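Local coordinates for protein cytochrome C554 (Nitrosomonas europaea, PDB 1FT6) that accepts electrons directly from hydroxylamine oxidoreductase during ammonia oxidation, carrying them on four covalently attached c-type hemes, at residues L139-S144 / P152-T157; K29-L34 / C63-F68; K35-K40 / D49-Y54. All coordinates share one frame; numbering follows the deposited sequence.

Contact 1. Residues L139-S144 / P152-T157; sequences LNYEGS and PYTPFT. With HEC (heme c), chain E.
The pocket wall over heme 2, on the side away from its axial ligand His64, is built from residues 152-157, and residues 139-144 back it through Asn140 on Thr154 and Tyr141 on Tyr153. One hydrogen bond joins the segments: Thr154 N donates to Asn140 O at 3.1 Å with an N-H...O angle of 160°. The same oxygen lies at the edge of the Tyr153 ring and takes a CA-H...O contact from Tyr153 CA at 3.3 Å. The Asn140 amide reaches past the heme vinyl-derived carbon CBC, its ND2 donating to Lys150 O.

With CG anti to the carbonyl carbon (chi1 -58°), the Tyr153 ring runs beside the backbone of Tyr141 and Glu142. Its CD2 is 3.4 Å from Tyr141 CA, Glu142 N sits over one face near the rim, and Glu142 CG meets the phenol OH at 3.6 Å. Without the phenol ring, as with an alanine here, Glu142 CG and the Tyr141-Glu142 backbone would probably lose their cover and a gap would open beside them.

Residues 139-144 leave helix 131-138 and contain the type II turn Tyr141-Ser144. Tyr141 has CG between its backbone N and carbonyl carbon (chi1 55°), a setting that places its ring between Ser144 CB on one face and Thr157 on the other, with Thr157 CG2 at 3.6 Å from Tyr141 CB.

On the heme side, an ST turn, Phe156 N to Thr154 OG1 at 3.2 Å, precedes Phe156, whose ring lies over the porphyrin. Phe156 CE1 approaches heme C4A to 3.1 Å and stands 4.1 Å from FE, so a hydrocarbon edge faces the iron here, consistent with His64 being the protein ligand of this iron.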
loop_
_atom_site.group_PDB
_atom_site.type_symbol
_atom_site.label_atom_id
_atom_site.label_comp_id
_atom_site.label_asym_id
_atom_site.label_seq_id
_atom_site.Cartn_x
_atom_site.Cartn_y
_atom_site.Cartn_z
ATOM N N LEU A 139 -0.881 -0.999 12.948
ATOM C CA LEU A 139 -1.120 -1.630 14.263
ATOM C C LEU A 139 0.132 -2.305 14.801
ATOM O O LEU A 139 0.056 -3.197 15.656
ATOM C CB LEU A 139 -2.238 -2.661 14.148
ATOM C CG LEU A 139 -3.536 -1.925 13.789
ATOM C CD1 LEU A 139 -4.636 -2.967 13.671
ATOM C CD2 LEU A 139 -3.894 -0.866 14.829
ATOM N N ASN A 140 1.302 -1.888 14.301
ATOM C CA ASN A 140 2.543 -2.497 14.748
ATOM C C ASN A 140 3.129 -1.735 15.951
ATOM O O ASN A 140 4.063 -0.961 15.804
ATOM C CB ASN A 140 3.573 -2.530 13.630
ATOM C CG ASN A 140 4.754 -3.415 13.972
ATOM O OD1 ASN A 140 4.580 -4.585 14.242
ATOM N ND2 ASN A 140 5.953 -2.848 13.999
ATOM N N TYR A 141 2.530 -1.912 17.130
ATOM C CA TYR A 141 3.055 -1.261 18.324
ATOM C C TYR A 141 2.874 -2.243 19.469
ATOM O O TYR A 141 2.099 -3.200 19.369
ATOM C CB TYR A 141 2.357 0.091 18.604
ATOM C CG TYR A 141 0.851 0.048 18.700
ATOM C CD1 TYR A 141 0.200 -0.197 19.921
ATOM C CD2 TYR A 141 0.077 0.346 17.581
ATOM C CE1 TYR A 141 -1.197 -0.138 20.018
ATOM C CE2 TYR A 141 -1.308 0.405 17.666
ATOM C CZ TYR A 141 -1.933 0.165 18.873
ATOM O OH TYR A 141 -3.306 0.232 18.889
ATOM N N GLU A 142 3.589 -2.017 20.563
ATOM C CA GLU A 142 3.514 -2.960 21.666
ATOM C C GLU A 142 2.135 -3.064 22.256
ATOM O O GLU A 142 1.490 -2.047 22.522
ATOM C CB GLU A 142 4.499 -2.578 22.765
ATOM C CG GLU A 142 5.487 -3.667 23.048
ATOM C CD GLU A 142 6.352 -3.351 24.250
ATOM O OE1 GLU A 142 6.569 -2.155 24.523
ATOM O OE2 GLU A 142 6.807 -4.297 24.919
ATOM N N GLY A 143 1.715 -4.303 22.482
ATOM C CA GLY A 143 0.409 -4.565 23.058
ATOM C C GLY A 143 -0.762 -4.223 22.160
ATOM O O GLY A 143 -1.891 -4.106 22.627
ATOM N N SER A 144 -0.516 -4.079 20.856
ATOM C CA SER A 144 -1.605 -3.725 19.970
ATOM C C SER A 144 -2.566 -4.889 19.801
ATOM O O SER A 144 -2.248 -6.031 20.154
ATOM C CB SER A 144 -1.040 -3.323 18.590
ATOM O OG SER A 144 -1.823 -3.846 17.539
ATOM N N PRO A 152 10.894 -2.721 14.799
ATOM C CA PRO A 152 10.570 -1.407 15.372
ATOM C C PRO A 152 9.082 -1.088 15.279
ATOM O O PRO A 152 8.427 -1.456 14.312
ATOM C CB PRO A 152 11.419 -0.426 14.548
ATOM C CG PRO A 152 11.640 -1.139 13.240
ATOM C CD PRO A 152 11.599 -2.610 13.510
ATOM N N TYR A 153 8.566 -0.390 16.293
ATOM C CA TYR A 153 7.146 -0.027 16.371
ATOM C C TYR A 153 6.893 1.365 15.863
ATOM O O TYR A 153 7.783 2.216 15.881
ATOM C CB TYR A 153 6.677 -0.081 17.849
ATOM C CG TYR A 153 6.864 -1.423 18.498
ATOM C CD1 TYR A 153 7.728 -1.573 19.587
ATOM C CD2 TYR A 153 6.150 -2.541 18.054
ATOM C CE1 TYR A 153 7.870 -2.810 20.217
ATOM C CE2 TYR A 153 6.286 -3.769 18.677
ATOM C CZ TYR A 153 7.151 -3.892 19.758
ATOM O OH TYR A 153 7.313 -5.117 20.366
ATOM N N THR A 154 5.659 1.636 15.474
ATOM C CA THR A 154 5.311 2.968 15.019
ATOM C C THR A 154 5.178 3.844 16.249
ATOM O O THR A 154 4.670 3.398 17.276
ATOM C CB THR A 154 3.969 2.991 14.270
ATOM O OG1 THR A 154 3.600 4.351 14.054
ATOM C CG2 THR A 154 2.851 2.331 15.099
ATOM N N PRO A 155 5.726 5.065 16.196
ATOM C CA PRO A 155 5.661 6.026 17.300
ATOM C C PRO A 155 4.248 6.575 17.459
ATOM O O PRO A 155 3.880 7.086 18.515
ATOM C CB PRO A 155 6.600 7.149 16.866
ATOM C CG PRO A 155 7.481 6.545 15.788
ATOM C CD PRO A 155 6.580 5.550 15.096
ATOM N N PHE A 156 3.446 6.443 16.411
ATOM C CA PHE A 156 2.107 7.026 16.407
ATOM C C PHE A 156 0.998 6.062 16.783
ATOM O O PHE A 156 0.369 5.409 15.951
ATOM C CB PHE A 156 1.931 7.731 15.041
ATOM C CG PHE A 156 3.024 8.749 14.801
ATOM C CD1 PHE A 156 4.233 8.362 14.187
ATOM C CD2 PHE A 156 2.922 10.035 15.307
ATOM C CE1 PHE A 156 5.304 9.229 14.096
ATOM C CE2 PHE A 156 4.013 10.931 15.212
ATOM C CZ PHE A 156 5.205 10.522 14.602
ATOM N N THR A 157 0.737 6.028 18.092
ATOM C CA THR A 157 -0.238 5.130 18.684
ATOM C C THR A 157 -1.370 5.848 19.428
ATOM O O THR A 157 -1.278 7.056 19.722
ATOM C CB THR A 157 0.462 4.265 19.710
ATOM O OG1 THR A 157 0.856 5.114 20.792
ATOM C CG2 THR A 157 1.729 3.625 19.123
HETATM FE FE HEC E . 5.978 6.679 10.905
HETATM C CHA HEC E . 3.032 8.457 10.563
HETATM C CHB HEC E . 7.621 9.682 11.609
HETATM C CHC HEC E . 8.566 4.923 12.391
HETATM C CHD HEC E . 4.090 3.744 10.914
HETATM N NA HEC E . 5.440 8.628 10.993
HETATM C C1A HEC E . 4.195 9.197 10.749
HETATM C C2A HEC E . 4.267 10.630 10.757
HETATM C C3A HEC E . 5.579 10.987 11.049
HETATM C C4A HEC E . 6.281 9.763 11.204
HETATM C CMA HEC E . 6.137 12.402 11.227
HETATM C CAA HEC E . 3.104 11.592 10.537
HETATM C CBA HEC E . 2.289 11.846 11.822
HETATM C CGA HEC E . 1.154 12.903 11.651
HETATM O O1A HEC E . 1.020 13.485 10.568
HETATM O O2A HEC E . 0.382 13.118 12.588
HETATM N NB HEC E . 7.700 7.203 11.865
HETATM C C1B HEC E . 8.278 8.476 11.918
HETATM C C2B HEC E . 9.607 8.398 12.417
HETATM C C3B HEC E . 9.868 7.090 12.688
HETATM C C4B HEC E . 8.667 6.349 12.321
HETATM C CMB HEC E . 10.606 9.563 12.625
HETATM C CAB HEC E . 11.181 6.473 13.262
HETATM C CBB HEC E . 11.496 6.985 14.675
HETATM N NC HEC E . 6.262 4.765 11.541
HETATM C C1C HEC E . 7.443 4.180 11.987
HETATM C C2C HEC E . 7.403 2.748 11.962
HETATM C C3C HEC E . 6.161 2.424 11.475
HETATM C C4C HEC E . 5.468 3.657 11.276
HETATM C CMC HEC E . 8.525 1.767 12.348
HETATM C CAC HEC E . 5.595 1.042 11.128
HETATM C CBC HEC E . 5.716 -0.076 12.158
HETATM N ND HEC E . 3.981 6.204 10.770
HETATM C C1D HEC E . 3.401 4.958 10.730
HETATM C C2D HEC E . 1.996 5.025 10.506
HETATM C C3D HEC E . 1.691 6.354 10.418
HETATM C C4D HEC E . 2.922 7.072 10.586
HETATM C CMD HEC E . 1.072 3.779 10.475
HETATM C CAD HEC E . 0.277 6.907 10.301
HETATM C CBD HEC E . -0.426 7.280 11.591
HETATM C CGD HEC E . -1.813 7.884 11.372
HETATM O O1D HEC E . -1.906 8.983 10.886
HETATM O O2D HEC E . -2.761 7.249 11.697
#

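Contact 2. Residues K29-L34 / C63-F68. With HEC (heme c), chain E; DTN (dithionite), chain H.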
loop_
_atom_site.group_PDB
_atom_site.type_symbol
_atom_site.label_atom_id
_atom_site.label_comp_id
_atom_site.label_asym_id
_atom_site.label_seq_id
_atom_site.Cartn_x
_atom_site.Cartn_y
_atom_site.Cartn_z
ATOM N N LYS A 29 3.531 10.534 0.010
ATOM C CA LYS A 29 4.500 11.450 0.610
ATOM C C LYS A 29 5.066 10.982 1.952
ATOM O O LYS A 29 5.666 11.790 2.680
ATOM C CB LYS A 29 3.844 12.803 0.814
ATOM C CG LYS A 29 3.016 13.257 -0.367
ATOM C CD LYS A 29 2.078 14.382 0.079
ATOM C CE LYS A 29 0.724 14.272 -0.581
ATOM N NZ LYS A 29 -0.045 15.535 -0.401
ATOM N N ALA A 30 4.902 9.701 2.261
ATOM C CA ALA A 30 5.374 9.130 3.527
ATOM C C ALA A 30 6.839 9.409 3.825
ATOM O O ALA A 30 7.224 9.598 4.989
ATOM C CB ALA A 30 5.145 7.634 3.537
ATOM N N MET A 31 7.685 9.397 2.809
ATOM C CA MET A 31 9.080 9.659 3.114
ATOM C C MET A 31 9.327 11.129 3.482
ATOM O O MET A 31 10.294 11.420 4.226
ATOM C CB MET A 31 9.970 9.232 1.932
ATOM C CG MET A 31 11.469 9.507 2.150
ATOM S SD MET A 31 12.187 8.472 3.473
ATOM C CE MET A 31 11.664 6.941 3.113
ATOM N N GLU A 32 8.486 12.063 3.008
ATOM C CA GLU A 32 8.711 13.479 3.342
ATOM C C GLU A 32 8.579 13.683 4.853
ATOM O O GLU A 32 9.253 14.568 5.427
ATOM C CB GLU A 32 7.702 14.430 2.659
ATOM C CG GLU A 32 7.586 14.252 1.186
ATOM C CD GLU A 32 8.879 14.553 0.467
ATOM O OE1 GLU A 32 9.207 13.817 -0.500
ATOM O OE2 GLU A 32 9.568 15.522 0.864
ATOM N N SER A 33 7.737 12.865 5.484
ATOM C CA SER A 33 7.536 12.950 6.950
ATOM C C SER A 33 8.815 12.631 7.741
ATOM O O SER A 33 8.969 13.083 8.905
ATOM C CB SER A 33 6.424 12.011 7.415
ATOM O OG SER A 33 5.161 12.475 6.968
ATOM N N LEU A 34 9.733 11.895 7.120
ATOM C CA LEU A 34 10.974 11.490 7.826
ATOM C C LEU A 34 12.075 12.515 7.658
ATOM O O LEU A 34 13.158 12.403 8.249
ATOM C CB LEU A 34 11.457 10.103 7.363
ATOM C CG LEU A 34 10.476 8.904 7.542
ATOM C CD1 LEU A 34 11.150 7.518 7.285
ATOM C CD2 LEU A 34 9.977 8.952 8.966
ATOM N N CYS A 63 8.208 1.563 7.363
ATOM C CA CYS A 63 6.751 1.709 7.207
ATOM C C CYS A 63 6.452 2.899 6.332
ATOM O O CYS A 63 5.305 3.313 6.208
ATOM C CB CYS A 63 6.080 1.924 8.563
ATOM S SG CYS A 63 6.220 0.476 9.614
ATOM N N HIS A 64 7.482 3.441 5.699
ATOM C CA HIS A 64 7.290 4.617 4.879
ATOM C C HIS A 64 7.776 4.374 3.446
ATOM O O HIS A 64 7.942 5.324 2.698
ATOM C CB HIS A 64 8.055 5.773 5.494
ATOM C CG HIS A 64 7.428 6.340 6.748
ATOM N ND1 HIS A 64 6.857 7.588 6.812
ATOM C CD2 HIS A 64 7.314 5.809 8.001
ATOM C CE1 HIS A 64 6.413 7.801 8.057
ATOM N NE2 HIS A 64 6.662 6.754 8.815
ATOM N N VAL A 65 7.984 3.102 3.105
ATOM C CA VAL A 65 8.468 2.690 1.777
ATOM C C VAL A 65 7.863 1.338 1.480
ATOM O O VAL A 65 7.255 0.707 2.352
ATOM C CB VAL A 65 10.038 2.474 1.798
ATOM C CG1 VAL A 65 10.755 3.724 2.323
ATOM C CG2 VAL A 65 10.375 1.257 2.742
ATOM N N ASP A 66 8.065 0.858 0.248
ATOM C CA ASP A 66 7.605 -0.453 -0.177
ATOM C C ASP A 66 8.604 -1.615 0.102
ATOM O O ASP A 66 9.778 -1.533 -0.283
ATOM C CB ASP A 66 7.402 -0.493 -1.713
ATOM C CG ASP A 66 6.204 0.332 -2.199
ATOM O OD1 ASP A 66 6.296 0.869 -3.351
ATOM O OD2 ASP A 66 5.190 0.433 -1.459
ATOM N N GLY A 67 8.115 -2.669 0.744
ATOM C CA GLY A 67 8.875 -3.906 0.939
ATOM C C GLY A 67 10.181 -3.893 1.693
ATOM O O GLY A 67 11.101 -4.667 1.388
ATOM N N PHE A 68 10.262 -3.051 2.711
ATOM C CA PHE A 68 11.476 -3.045 3.507
ATOM C C PHE A 68 11.684 -4.433 4.129
ATOM O O PHE A 68 10.767 -5.002 4.706
ATOM C CB PHE A 68 11.351 -2.063 4.640
ATOM C CG PHE A 68 12.665 -1.759 5.303
ATOM C CD1 PHE A 68 13.698 -1.207 4.569
ATOM C CD2 PHE A 68 12.844 -1.967 6.681
ATOM C CE1 PHE A 68 14.930 -0.836 5.179
ATOM C CE2 PHE A 68 14.051 -1.608 7.300
ATOM C CZ PHE A 68 15.093 -1.039 6.555
HETATM FE FE HEC E . 5.978 6.679 10.905
HETATM C CHA HEC E . 3.032 8.457 10.563
HETATM C CHB HEC E . 7.621 9.682 11.609
HETATM C CHC HEC E . 8.566 4.923 12.391
HETATM C CHD HEC E . 4.090 3.744 10.914
HETATM N NA HEC E . 5.440 8.628 10.993
HETATM C C1A HEC E . 4.195 9.197 10.749
HETATM C C2A HEC E . 4.267 10.630 10.757
HETATM C C3A HEC E . 5.579 10.987 11.049
HETATM C C4A HEC E . 6.281 9.763 11.204
HETATM C CMA HEC E . 6.137 12.402 11.227
HETATM C CAA HEC E . 3.104 11.592 10.537
HETATM C CBA HEC E . 2.289 11.846 11.822
HETATM C CGA HEC E . 1.154 12.903 11.651
HETATM O O1A HEC E . 1.020 13.485 10.568
HETATM O O2A HEC E . 0.382 13.118 12.588
HETATM N NB HEC E . 7.700 7.203 11.865
HETATM C C1B HEC E . 8.278 8.476 11.918
HETATM C C2B HEC E . 9.607 8.398 12.417
HETATM C C3B HEC E . 9.868 7.090 12.688
HETATM C C4B HEC E . 8.667 6.349 12.321
HETATM C CMB HEC E . 10.606 9.563 12.625
HETATM C CAB HEC E . 11.181 6.473 13.262
HETATM C CBB HEC E . 11.496 6.985 14.675
HETATM N NC HEC E . 6.262 4.765 11.541
HETATM C C1C HEC E . 7.443 4.180 11.987
HETATM C C2C HEC E . 7.403 2.748 11.962
HETATM C C3C HEC E . 6.161 2.424 11.475
HETATM C C4C HEC E . 5.468 3.657 11.276
HETATM C CMC HEC E . 8.525 1.767 12.348
HETATM C CAC HEC E . 5.595 1.042 11.128
HETATM C CBC HEC E . 5.716 -0.076 12.158
HETATM N ND HEC E . 3.981 6.204 10.770
HETATM C C1D HEC E . 3.401 4.958 10.730
HETATM C C2D HEC E . 1.996 5.025 10.506
HETATM C C3D HEC E . 1.691 6.354 10.418
HETATM C C4D HEC E . 2.922 7.072 10.586
HETATM C CMD HEC E . 1.072 3.779 10.475
HETATM C CAD HEC E . 0.277 6.907 10.301
HETATM C CBD HEC E . -0.426 7.280 11.591
HETATM C CGD HEC E . -1.813 7.884 11.372
HETATM O O1D HEC E . -1.906 8.983 10.886
HETATM O O2D HEC E . -2.761 7.249 11.697
HETATM S S1 DTN H . 6.836 -3.094 8.146
HETATM O O1 DTN H . 5.975 -2.718 6.968
HETATM O O2 DTN H . 6.230 -3.135 9.534
HETATM S S2 DTN H . 8.568 -4.169 7.808
HETATM O O3 DTN H . 9.408 -4.616 8.969
HETATM O O4 DTN H . 8.781 -4.789 6.457
#
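His64, the histidine of a c-type heme attachment motif, meets Ala30 and Leu34 on the proximal side of heme 2. Its NE2 binds the heme iron FE at 2.2 Å, while the neighbouring Cys63 carries one of the two thioethers, SG to heme CAC 1.7 Å, the other coming from Cys60. The other ring nitrogen is spoken for as well: His64 ND1 donates to Ala30 O at 2.7 Å with an N-H...O angle of 158°. The acceptor lies close to the imidazole plane, yet the donor stands 50° out of the carbonyl plane of Ala30, so the bond meets the carbonyl from above. Metal at one end and carbonyl at the other together limit rotation of the ring.

Leu34 closes one imidazole face. Its CD2 lies 3.9 Å from the ring centroid, close to the normal, a CH-pi contact, and the same methyl rests on the porphyrin, 3.4 Å from heme C1B. Further from the iron, Met31 starts with CG anti to its backbone N (chi1 178°) and then curls round, which brings CE against Val65 CG1 at a tight 3.4 Å. Ser33 OG bonds a propionate of another heme.

Residues 29-34 lie between helices 16-22 and 40-45. Residues 63-68 follow helix 40-45 and approach helix 88-92, where Asp66 OD2 accepts from Ser90 OG.

Contact 3. Residues K35-K40 / D49-Y54; sequences KPNVKK and DPAKDY. With HEC (heme c), chain E.
Pro36 and Asn37 form the close side of this surface contact, against the backbone of Pro50 to Asp53, whereas Lys40 merely lies over Pro50 at the other end. In the close part Asn37 N donates to Pro50 O at 2.8 Å; the donor is in the carbonyl plane, although the N-H...O angle of 136° makes the bond bent. Beside it, Pro36 CB is 3.4 Å from Ala51 O, and Pro36 CA makes a CA-H...O contact with Lys52 O, also at 3.4 Å. The Pro36 ring continues along Asp53, the two side chains pointing the same way, with Pro36 CG 3.8 Å from Asp53 CB.

Two turns face each other here: a type II turn from Lys35 to Val38 and a type I turn from Asp49 to Lys52. An Asx turn, Asp49 OD1 accepting from Ala51 N, overlaps the start of the second, and Asp49 N donates in turn to Tyr54 OH at 3.0 Å. That tyrosine ring is sandwiched between heme methyl CMB and Lys52 CD on opposite faces.

The exposed side is looser. Lys40 crosses Pro50 at about a right angle, CG to CB 3.7 Å, and the Asn37 amide oxygen lies near Pro50 O and Ala51 without a hydrogen bond across the contact. Lys39 turns the other way, its extended chain carrying NZ to heme O1A at 2.6 Å and to a propionate of another heme.

Lys39 occupies the N-cap position of helix 40-45, and residues 49-54 follow that helix on the way to helix 88-92, so the contact brings together the two ends of the short connection that contains helix 40-45.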
loop_
_atom_site.group_PDB
_atom_site.type_symbol
_atom_site.label_atom_id
_atom_site.label_comp_id
_atom_site.label_asym_id
_atom_site.label_seq_id
_atom_site.Cartn_x
_atom_site.Cartn_y
_atom_site.Cartn_z
ATOM N N LYS A 35 11.804 13.535 6.848
ATOM C CA LYS A 35 12.802 14.583 6.635
ATOM C C LYS A 35 12.856 15.570 7.788
ATOM O O LYS A 35 11.888 15.771 8.493
ATOM C CB LYS A 35 12.499 15.367 5.354
ATOM C CG LYS A 35 12.606 14.545 4.126
ATOM C CD LYS A 35 12.142 15.342 2.908
ATOM C CE LYS A 35 12.442 14.559 1.635
ATOM N NZ LYS A 35 12.293 15.419 0.428
ATOM N N PRO A 36 14.017 16.211 7.987
ATOM C CA PRO A 36 14.170 17.185 9.065
ATOM C C PRO A 36 13.172 18.320 8.952
ATOM O O PRO A 36 12.852 18.761 7.856
ATOM C CB PRO A 36 15.617 17.720 8.900
ATOM C CG PRO A 36 16.258 16.906 7.912
ATOM C CD PRO A 36 15.245 16.045 7.187
ATOM N N ASN A 37 12.670 18.771 10.095
ATOM C CA ASN A 37 11.749 19.891 10.190
ATOM C C ASN A 37 10.388 19.791 9.511
ATOM O O ASN A 37 9.705 20.797 9.342
ATOM C CB ASN A 37 12.478 21.175 9.758
ATOM C CG ASN A 37 13.825 21.348 10.474
ATOM O OD1 ASN A 37 13.870 21.555 11.691
ATOM N ND2 ASN A 37 14.919 21.252 9.724
ATOM N N VAL A 38 9.982 18.583 9.136
ATOM C CA VAL A 38 8.663 18.382 8.546
ATOM C C VAL A 38 7.842 17.732 9.656
ATOM O O VAL A 38 8.333 16.825 10.320
ATOM C CB VAL A 38 8.716 17.405 7.345
ATOM C CG1 VAL A 38 7.302 17.038 6.927
ATOM C CG2 VAL A 38 9.507 18.021 6.175
ATOM N N LYS A 39 6.602 18.183 9.850
ATOM C CA LYS A 39 5.697 17.630 10.855
ATOM C C LYS A 39 6.308 17.716 12.264
ATOM O O LYS A 39 6.243 16.771 13.081
ATOM C CB LYS A 39 5.302 16.172 10.494
ATOM C CG LYS A 39 4.445 16.060 9.147
ATOM C CD LYS A 39 3.653 14.765 9.018
ATOM C CE LYS A 39 2.571 14.824 7.938
ATOM N NZ LYS A 39 1.573 13.711 8.027
ATOM N N LYS A 40 6.879 18.881 12.541
ATOM C CA LYS A 40 7.499 19.175 13.834
ATOM C C LYS A 40 6.582 18.952 15.040
ATOM O O LYS A 40 6.988 18.329 16.016
ATOM C CB LYS A 40 7.970 20.635 13.872
ATOM C CG LYS A 40 9.218 20.926 13.082
ATOM C CD LYS A 40 9.448 22.431 12.921
ATOM C CE LYS A 40 9.217 23.208 14.224
ATOM N NZ LYS A 40 9.582 22.449 15.465
ATOM N N ASP A 49 12.597 13.840 17.562
ATOM C CA ASP A 49 13.360 15.062 17.354
ATOM C C ASP A 49 12.891 15.707 16.056
ATOM O O ASP A 49 13.097 15.142 14.978
ATOM C CB ASP A 49 14.838 14.686 17.250
ATOM C CG ASP A 49 15.745 15.870 16.909
ATOM O OD1 ASP A 49 15.258 17.009 16.738
ATOM O OD2 ASP A 49 16.959 15.619 16.824
ATOM N N PRO A 50 12.288 16.906 16.143
ATOM C CA PRO A 50 11.784 17.642 14.978
ATOM C C PRO A 50 12.813 18.088 13.949
ATOM O O PRO A 50 12.438 18.416 12.841
ATOM C CB PRO A 50 11.049 18.835 15.598
ATOM C CG PRO A 50 11.706 19.023 16.952
ATOM C CD PRO A 50 12.074 17.651 17.405
ATOM N N ALA A 51 14.099 18.109 14.308
ATOM C CA ALA A 51 15.151 18.524 13.386
ATOM C C ALA A 51 15.994 17.367 12.866
ATOM O O ALA A 51 16.862 17.560 12.017
ATOM C CB ALA A 51 16.066 19.578 14.070
ATOM N N LYS A 52 15.738 16.156 13.339
ATOM C CA LYS A 52 16.524 15.011 12.900
ATOM C C LYS A 52 16.169 14.516 11.506
ATOM O O LYS A 52 15.009 14.561 11.097
ATOM C CB LYS A 52 16.369 13.853 13.900
ATOM C CG LYS A 52 17.126 12.581 13.520
ATOM C CD LYS A 52 17.216 11.627 14.690
ATOM C CE LYS A 52 17.757 10.276 14.267
ATOM N NZ LYS A 52 17.740 9.339 15.440
ATOM N N ASP A 53 17.174 14.068 10.761
ATOM C CA ASP A 53 16.930 13.502 9.439
ATOM C C ASP A 53 16.683 12.020 9.692
ATOM O O ASP A 53 17.614 11.276 9.979
ATOM C CB ASP A 53 18.162 13.651 8.551
ATOM C CG ASP A 53 17.902 13.202 7.126
ATOM O OD1 ASP A 53 17.037 12.328 6.893
ATOM O OD2 ASP A 53 18.565 13.737 6.228
ATOM N N TYR A 54 15.434 11.572 9.601
ATOM C CA TYR A 54 15.127 10.159 9.845
ATOM C C TYR A 54 15.029 9.338 8.551
ATOM O O TYR A 54 14.677 8.164 8.605
ATOM C CB TYR A 54 13.786 10.022 10.591
ATOM C CG TYR A 54 13.850 10.400 12.052
ATOM C CD1 TYR A 54 13.389 11.658 12.479
ATOM C CD2 TYR A 54 14.252 9.479 13.017
ATOM C CE1 TYR A 54 13.312 11.980 13.817
ATOM C CE2 TYR A 54 14.173 9.799 14.374
ATOM C CZ TYR A 54 13.697 11.054 14.755
ATOM O OH TYR A 54 13.632 11.388 16.084
HETATM FE FE HEC E . 5.978 6.679 10.905
HETATM C CHA HEC E . 3.032 8.457 10.563
HETATM C CHB HEC E . 7.621 9.682 11.609
HETATM C CHC HEC E . 8.566 4.923 12.391
HETATM C CHD HEC E . 4.090 3.744 10.914
HETATM N NA HEC E . 5.440 8.628 10.993
HETATM C C1A HEC E . 4.195 9.197 10.749
HETATM C C2A HEC E . 4.267 10.630 10.757
HETATM C C3A HEC E . 5.579 10.987 11.049
HETATM C C4A HEC E . 6.281 9.763 11.204
HETATM C CMA HEC E . 6.137 12.402 11.227
HETATM C CAA HEC E . 3.104 11.592 10.537
HETATM C CBA HEC E . 2.289 11.846 11.822
HETATM C CGA HEC E . 1.154 12.903 11.651
HETATM O O1A HEC E . 1.020 13.485 10.568
HETATM O O2A HEC E . 0.382 13.118 12.588
HETATM N NB HEC E . 7.700 7.203 11.865
HETATM C C1B HEC E . 8.278 8.476 11.918
HETATM C C2B HEC E . 9.607 8.398 12.417
HETATM C C3B HEC E . 9.868 7.090 12.688
HETATM C C4B HEC E . 8.667 6.349 12.321
HETATM C CMB HEC E . 10.606 9.563 12.625
HETATM C CAB HEC E . 11.181 6.473 13.262
HETATM C CBB HEC E . 11.496 6.985 14.675
HETATM N NC HEC E . 6.262 4.765 11.541
HETATM C C1C HEC E . 7.443 4.180 11.987
HETATM C C2C HEC E . 7.403 2.748 11.962
HETATM C C3C HEC E . 6.161 2.424 11.475
HETATM C C4C HEC E . 5.468 3.657 11.276
HETATM C CMC HEC E . 8.525 1.767 12.348
HETATM C CAC HEC E . 5.595 1.042 11.128
HETATM C CBC HEC E . 5.716 -0.076 12.158
HETATM N ND HEC E . 3.981 6.204 10.770
HETATM C C1D HEC E . 3.401 4.958 10.730
HETATM C C2D HEC E . 1.996 5.025 10.506
HETATM C C3D HEC E . 1.691 6.354 10.418
HETATM C C4D HEC E . 2.922 7.072 10.586
HETATM C CMD HEC E . 1.072 3.779 10.475
HETATM C CAD HEC E . 0.277 6.907 10.301
HETATM C CBD HEC E . -0.426 7.280 11.591
HETATM C CGD HEC E . -1.813 7.884 11.372
HETATM O O1D HEC E . -1.906 8.983 10.886
HETATM O O2D HEC E . -2.761 7.249 11.697
#

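All three contacts touch heme 2, contacts 1 and 2 from opposite faces and contact 3 at its rim. Contacts 2 and 3 have centres about 14 Å apart and are joined directly, Leu34 O lying 2.8 Å from Tyr54 N in a probable hydrogen bond. Contact 3 is nested within the loop closed by contact 2; helix 40-45 starts at the end of 35-40 and runs on between its segments, and all four segments lie in the part shared by the cytochrome c554 family. Contact 1 comes later, after helix 131-138, its centre about 16 Å from contact 2 and 20 Å from contact 3. Widely separated sequence thus encloses both faces of this redox centre.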